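Local coordinates for sporozoite microneme protein essential for cell traversal (Plasmodium berghei, PDB 4U5A), which is a micronemal protein of the sporozoite stage, essential for traversal of host cells by the parasite, and folds as a four-helix bundle, at residues 97-109 and 185-199. Numbering follows the deposited sequence.
Sequences KIKNVCNFILKKL and LTDLINDLQIKLKNI
Lys195 lays the end of its side chain across one face of the Phe104 ring. CE stands over the middle of the ring, 3.8 Å from the centroid of Phe104 in a CH-pi contact. A bend at the last torsion of the lysine chain keeps NZ over the same face, 25° off the ring normal, as a cation-pi partner. On the opposite face CG of Lys108 lies toward the rim, so the ring is sandwiched between two lysine chains, while CB of Asp191 meets its edge. Lys108 turns its amino group away from helix 185-197; Lys108 NZ and Asp191 OD2 remain 6.2 Å apart, and any attraction is long-range.

Leu188 is the knob of this interface, seated in a hole formed by Phe104, Ile105, Lys108 and Leu109. Its CD1 packs 3.6 Å from Lys108 CB. The other methyl, CD2, lies against Leu109, 3.7 Å from CD2 of that residue. Farther along, Leu192 crosses Ile105 and Val101 at about right angles, its CD1 3.6 Å from Val101 CG1. Ile199 reaches with CD1 to Ile98 CG1, at 4.1 Å. Its CG2 lies 3.8 Å from Lys97 CD.

No hydrogen bond joins the two antiparallel segments, whose axes approach to 10.5 Å at 168°, as suits neighbours in a four-helix bundle. Ile98 and Leu109 also touch helix 10-39, through Phe14 and Ile25, and Leu192 packs on Ile68 of helix 59-84, which ties this helix pair into the all-helical core.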
# COMPACT_ATOMS: atom_id res chain seq x y z
N LYS A 97 -3.25 -20.45 -7.81
CA LYS A 97 -2.06 -20.02 -7.08
C LYS A 97 -1.75 -18.54 -7.30
O LYS A 97 -1.43 -17.81 -6.35
CB LYS A 97 -0.86 -20.88 -7.48
CG LYS A 97 -0.93 -22.32 -7.01
CD LYS A 97 0.29 -23.10 -7.45
CE LYS A 97 0.24 -24.54 -6.95
NZ LYS A 97 1.41 -25.33 -7.41
N ILE A 98 -1.84 -18.11 -8.55
CA ILE A 98 -1.61 -16.71 -8.89
C ILE A 98 -2.64 -15.82 -8.20
O ILE A 98 -2.29 -14.79 -7.61
CB ILE A 98 -1.65 -16.50 -10.42
CG1 ILE A 98 -0.51 -17.26 -11.09
CG2 ILE A 98 -1.55 -15.03 -10.76
CD1 ILE A 98 -0.59 -17.29 -12.60
N LYS A 99 -3.90 -16.24 -8.25
CA LYS A 99 -4.96 -15.52 -7.54
C LYS A 99 -4.64 -15.40 -6.05
O LYS A 99 -4.82 -14.33 -5.45
CB LYS A 99 -6.30 -16.21 -7.74
N ASN A 100 -4.14 -16.48 -5.46
CA ASN A 100 -3.79 -16.48 -4.04
C ASN A 100 -2.66 -15.50 -3.72
O ASN A 100 -2.74 -14.77 -2.74
CB ASN A 100 -3.37 -17.88 -3.58
CG ASN A 100 -4.53 -18.85 -3.51
OD1 ASN A 100 -5.70 -18.45 -3.48
ND2 ASN A 100 -4.22 -20.14 -3.47
N VAL A 101 -1.64 -15.48 -4.57
CA VAL A 101 -0.52 -14.55 -4.40
C VAL A 101 -1.01 -13.11 -4.46
O VAL A 101 -0.65 -12.27 -3.62
CB VAL A 101 0.58 -14.80 -5.46
CG1 VAL A 101 1.61 -13.69 -5.43
CG2 VAL A 101 1.25 -16.14 -5.23
N CYS A 102 -1.84 -12.82 -5.46
CA CYS A 102 -2.41 -11.49 -5.62
C CYS A 102 -3.20 -11.07 -4.37
O CYS A 102 -3.03 -9.95 -3.86
CB CYS A 102 -3.31 -11.43 -6.85
SG CYS A 102 -2.45 -11.65 -8.42
N ASN A 103 -4.04 -11.97 -3.87
CA ASN A 103 -4.83 -11.68 -2.68
C ASN A 103 -3.94 -11.44 -1.46
O ASN A 103 -4.24 -10.58 -0.64
CB ASN A 103 -5.80 -12.82 -2.39
CG ASN A 103 -6.91 -12.92 -3.42
OD1 ASN A 103 -7.20 -11.96 -4.13
ND2 ASN A 103 -7.53 -14.10 -3.51
N PHE A 104 -2.86 -12.20 -1.36
CA PHE A 104 -1.88 -12.02 -0.30
C PHE A 104 -1.32 -10.60 -0.33
O PHE A 104 -1.34 -9.87 0.69
CB PHE A 104 -0.75 -13.05 -0.42
CG PHE A 104 0.45 -12.74 0.41
CD1 PHE A 104 0.50 -13.10 1.75
CD2 PHE A 104 1.56 -12.12 -0.15
CE1 PHE A 104 1.62 -12.83 2.52
CE2 PHE A 104 2.68 -11.84 0.61
CZ PHE A 104 2.71 -12.19 1.95
N ILE A 105 -0.83 -10.20 -1.51
CA ILE A 105 -0.29 -8.86 -1.68
C ILE A 105 -1.31 -7.79 -1.28
O ILE A 105 -0.99 -6.88 -0.51
CB ILE A 105 0.16 -8.61 -3.14
CG1 ILE A 105 1.26 -9.59 -3.54
CG2 ILE A 105 0.67 -7.19 -3.30
CD1 ILE A 105 2.53 -9.47 -2.71
N LEU A 106 -2.54 -7.92 -1.78
CA LEU A 106 -3.57 -6.93 -1.48
C LEU A 106 -3.90 -6.86 0.01
O LEU A 106 -4.11 -5.76 0.55
CB LEU A 106 -4.84 -7.24 -2.29
CG LEU A 106 -4.66 -7.04 -3.80
CD1 LEU A 106 -5.91 -7.43 -4.58
CD2 LEU A 106 -4.30 -5.59 -4.10
N LYS A 107 -3.92 -8.00 0.69
CA LYS A 107 -4.18 -8.02 2.12
C LYS A 107 -3.08 -7.28 2.89
O LYS A 107 -3.36 -6.45 3.76
CB LYS A 107 -4.31 -9.44 2.63
N LYS A 108 -1.83 -7.58 2.54
CA LYS A 108 -0.70 -6.93 3.21
C LYS A 108 -0.74 -5.42 2.98
O LYS A 108 -0.50 -4.62 3.91
CB LYS A 108 0.63 -7.51 2.70
CG LYS A 108 0.77 -9.01 2.90
CD LYS A 108 0.65 -9.42 4.36
CE LYS A 108 2.01 -9.51 5.05
NZ LYS A 108 1.89 -10.07 6.43
N LEU A 109 -1.06 -5.02 1.75
CA LEU A 109 -1.16 -3.61 1.39
C LEU A 109 -2.26 -2.90 2.17
O LEU A 109 -2.06 -1.78 2.65
CB LEU A 109 -1.39 -3.47 -0.11
CG LEU A 109 -0.13 -3.63 -0.97
CD1 LEU A 109 -0.46 -3.60 -2.46
CD2 LEU A 109 0.89 -2.56 -0.62
N LEU A 185 7.11 -1.81 2.18
CA LEU A 185 6.78 -1.96 0.77
C LEU A 185 7.90 -2.69 0.03
O LEU A 185 7.65 -3.44 -0.91
CB LEU A 185 6.53 -0.58 0.13
CG LEU A 185 5.27 0.16 0.58
CD1 LEU A 185 5.22 1.56 -0.01
CD2 LEU A 185 4.03 -0.63 0.18
N THR A 186 9.13 -2.47 0.48
CA THR A 186 10.30 -3.08 -0.15
C THR A 186 10.37 -4.58 0.14
O THR A 186 10.69 -5.37 -0.74
CB THR A 186 11.59 -2.40 0.34
OG1 THR A 186 11.60 -1.04 -0.10
CG2 THR A 186 12.82 -3.10 -0.22
N ASP A 187 10.05 -4.95 1.37
CA ASP A 187 10.05 -6.35 1.77
C ASP A 187 8.86 -7.10 1.19
O ASP A 187 8.92 -8.31 0.98
CB ASP A 187 10.07 -6.47 3.30
CG ASP A 187 11.34 -5.90 3.91
OD1 ASP A 187 12.29 -5.64 3.15
OD2 ASP A 187 11.38 -5.71 5.14
N LEU A 188 7.78 -6.37 0.92
CA LEU A 188 6.59 -6.95 0.30
C LEU A 188 6.90 -7.34 -1.14
O LEU A 188 6.47 -8.40 -1.62
CB LEU A 188 5.43 -5.96 0.34
CG LEU A 188 4.03 -6.51 0.06
CD1 LEU A 188 3.75 -7.73 0.91
CD2 LEU A 188 2.99 -5.44 0.32
N ILE A 189 7.65 -6.49 -1.82
CA ILE A 189 8.13 -6.77 -3.17
C ILE A 189 9.01 -8.01 -3.13
O ILE A 189 8.98 -8.84 -4.05
CB ILE A 189 8.92 -5.56 -3.74
CG1 ILE A 189 7.96 -4.42 -4.08
CG2 ILE A 189 9.72 -5.97 -4.98
CD1 ILE A 189 8.66 -3.16 -4.58
N ASN A 190 9.78 -8.16 -2.06
CA ASN A 190 10.64 -9.33 -1.91
C ASN A 190 9.82 -10.59 -1.68
O ASN A 190 10.14 -11.65 -2.22
CB ASN A 190 11.63 -9.11 -0.76
CG ASN A 190 12.68 -10.22 -0.68
OD1 ASN A 190 13.53 -10.35 -1.55
ND2 ASN A 190 12.62 -11.01 0.39
N ASP A 191 8.76 -10.48 -0.89
CA ASP A 191 7.86 -11.61 -0.65
C ASP A 191 7.15 -12.04 -1.93
O ASP A 191 6.96 -13.23 -2.17
CB ASP A 191 6.82 -11.26 0.43
CG ASP A 191 7.43 -11.11 1.81
OD1 ASP A 191 8.51 -11.70 2.06
OD2 ASP A 191 6.82 -10.42 2.65
N LEU A 192 6.78 -11.06 -2.75
CA LEU A 192 6.12 -11.33 -4.03
C LEU A 192 7.04 -12.08 -4.98
O LEU A 192 6.63 -13.04 -5.64
CB LEU A 192 5.66 -10.02 -4.67
CG LEU A 192 5.07 -10.12 -6.08
CD1 LEU A 192 3.80 -10.95 -6.08
CD2 LEU A 192 4.80 -8.74 -6.63
N GLN A 193 8.29 -11.65 -5.06
CA GLN A 193 9.26 -12.29 -5.94
C GLN A 193 9.59 -13.71 -5.47
O GLN A 193 9.92 -14.57 -6.28
CB GLN A 193 10.54 -11.45 -6.03
CG GLN A 193 10.42 -10.28 -7.00
CD GLN A 193 11.66 -9.42 -7.03
OE1 GLN A 193 12.38 -9.30 -6.04
NE2 GLN A 193 11.94 -8.84 -8.19
N ILE A 194 9.47 -13.94 -4.17
CA ILE A 194 9.71 -15.26 -3.61
C ILE A 194 8.54 -16.20 -3.91
O ILE A 194 8.73 -17.32 -4.37
CB ILE A 194 9.97 -15.20 -2.10
CG1 ILE A 194 11.34 -14.58 -1.82
CG2 ILE A 194 9.90 -16.58 -1.47
CD1 ILE A 194 11.66 -14.40 -0.35
N LYS A 195 7.32 -15.72 -3.66
CA LYS A 195 6.13 -16.54 -3.86
C LYS A 195 5.90 -16.87 -5.34
O LYS A 195 5.42 -17.95 -5.66
CB LYS A 195 4.90 -15.85 -3.29
CG LYS A 195 4.79 -15.95 -1.78
CD LYS A 195 3.47 -15.39 -1.26
CE LYS A 195 3.30 -15.73 0.21
NZ LYS A 195 4.46 -15.26 1.02
N LEU A 196 6.26 -15.95 -6.22
CA LEU A 196 6.12 -16.19 -7.66
C LEU A 196 7.12 -17.23 -8.13
O LEU A 196 6.83 -18.03 -9.03
CB LEU A 196 6.28 -14.90 -8.45
CG LEU A 196 5.11 -13.92 -8.38
CD1 LEU A 196 5.39 -12.70 -9.25
CD2 LEU A 196 3.82 -14.60 -8.82
N LYS A 197 8.31 -17.22 -7.53
CA LYS A 197 9.34 -18.18 -7.88
C LYS A 197 8.93 -19.60 -7.49
O LYS A 197 9.26 -20.57 -8.18
CB LYS A 197 10.67 -17.81 -7.21
CG LYS A 197 11.85 -18.59 -7.74
CD LYS A 197 13.08 -18.41 -6.87
CE LYS A 197 14.16 -19.42 -7.26
NZ LYS A 197 15.31 -19.40 -6.31
N ASN A 198 8.19 -19.72 -6.38
CA ASN A 198 7.74 -21.02 -5.88
C ASN A 198 6.68 -21.65 -6.77
O ASN A 198 6.30 -22.80 -6.58
CB ASN A 198 7.20 -20.88 -4.46
CG ASN A 198 8.30 -20.71 -3.42
OD1 ASN A 198 9.48 -20.69 -3.75
ND2 ASN A 198 7.91 -20.60 -2.16
N ILE A 199 6.19 -20.88 -7.74
CA ILE A 199 5.19 -21.36 -8.69
C ILE A 199 5.66 -21.06 -10.11
O ILE A 199 4.89 -21.13 -11.06
CB ILE A 199 3.81 -20.73 -8.44
CG1 ILE A 199 3.83 -19.23 -8.78
CG2 ILE A 199 3.37 -20.93 -7.00
CD1 ILE A 199 2.49 -18.54 -8.63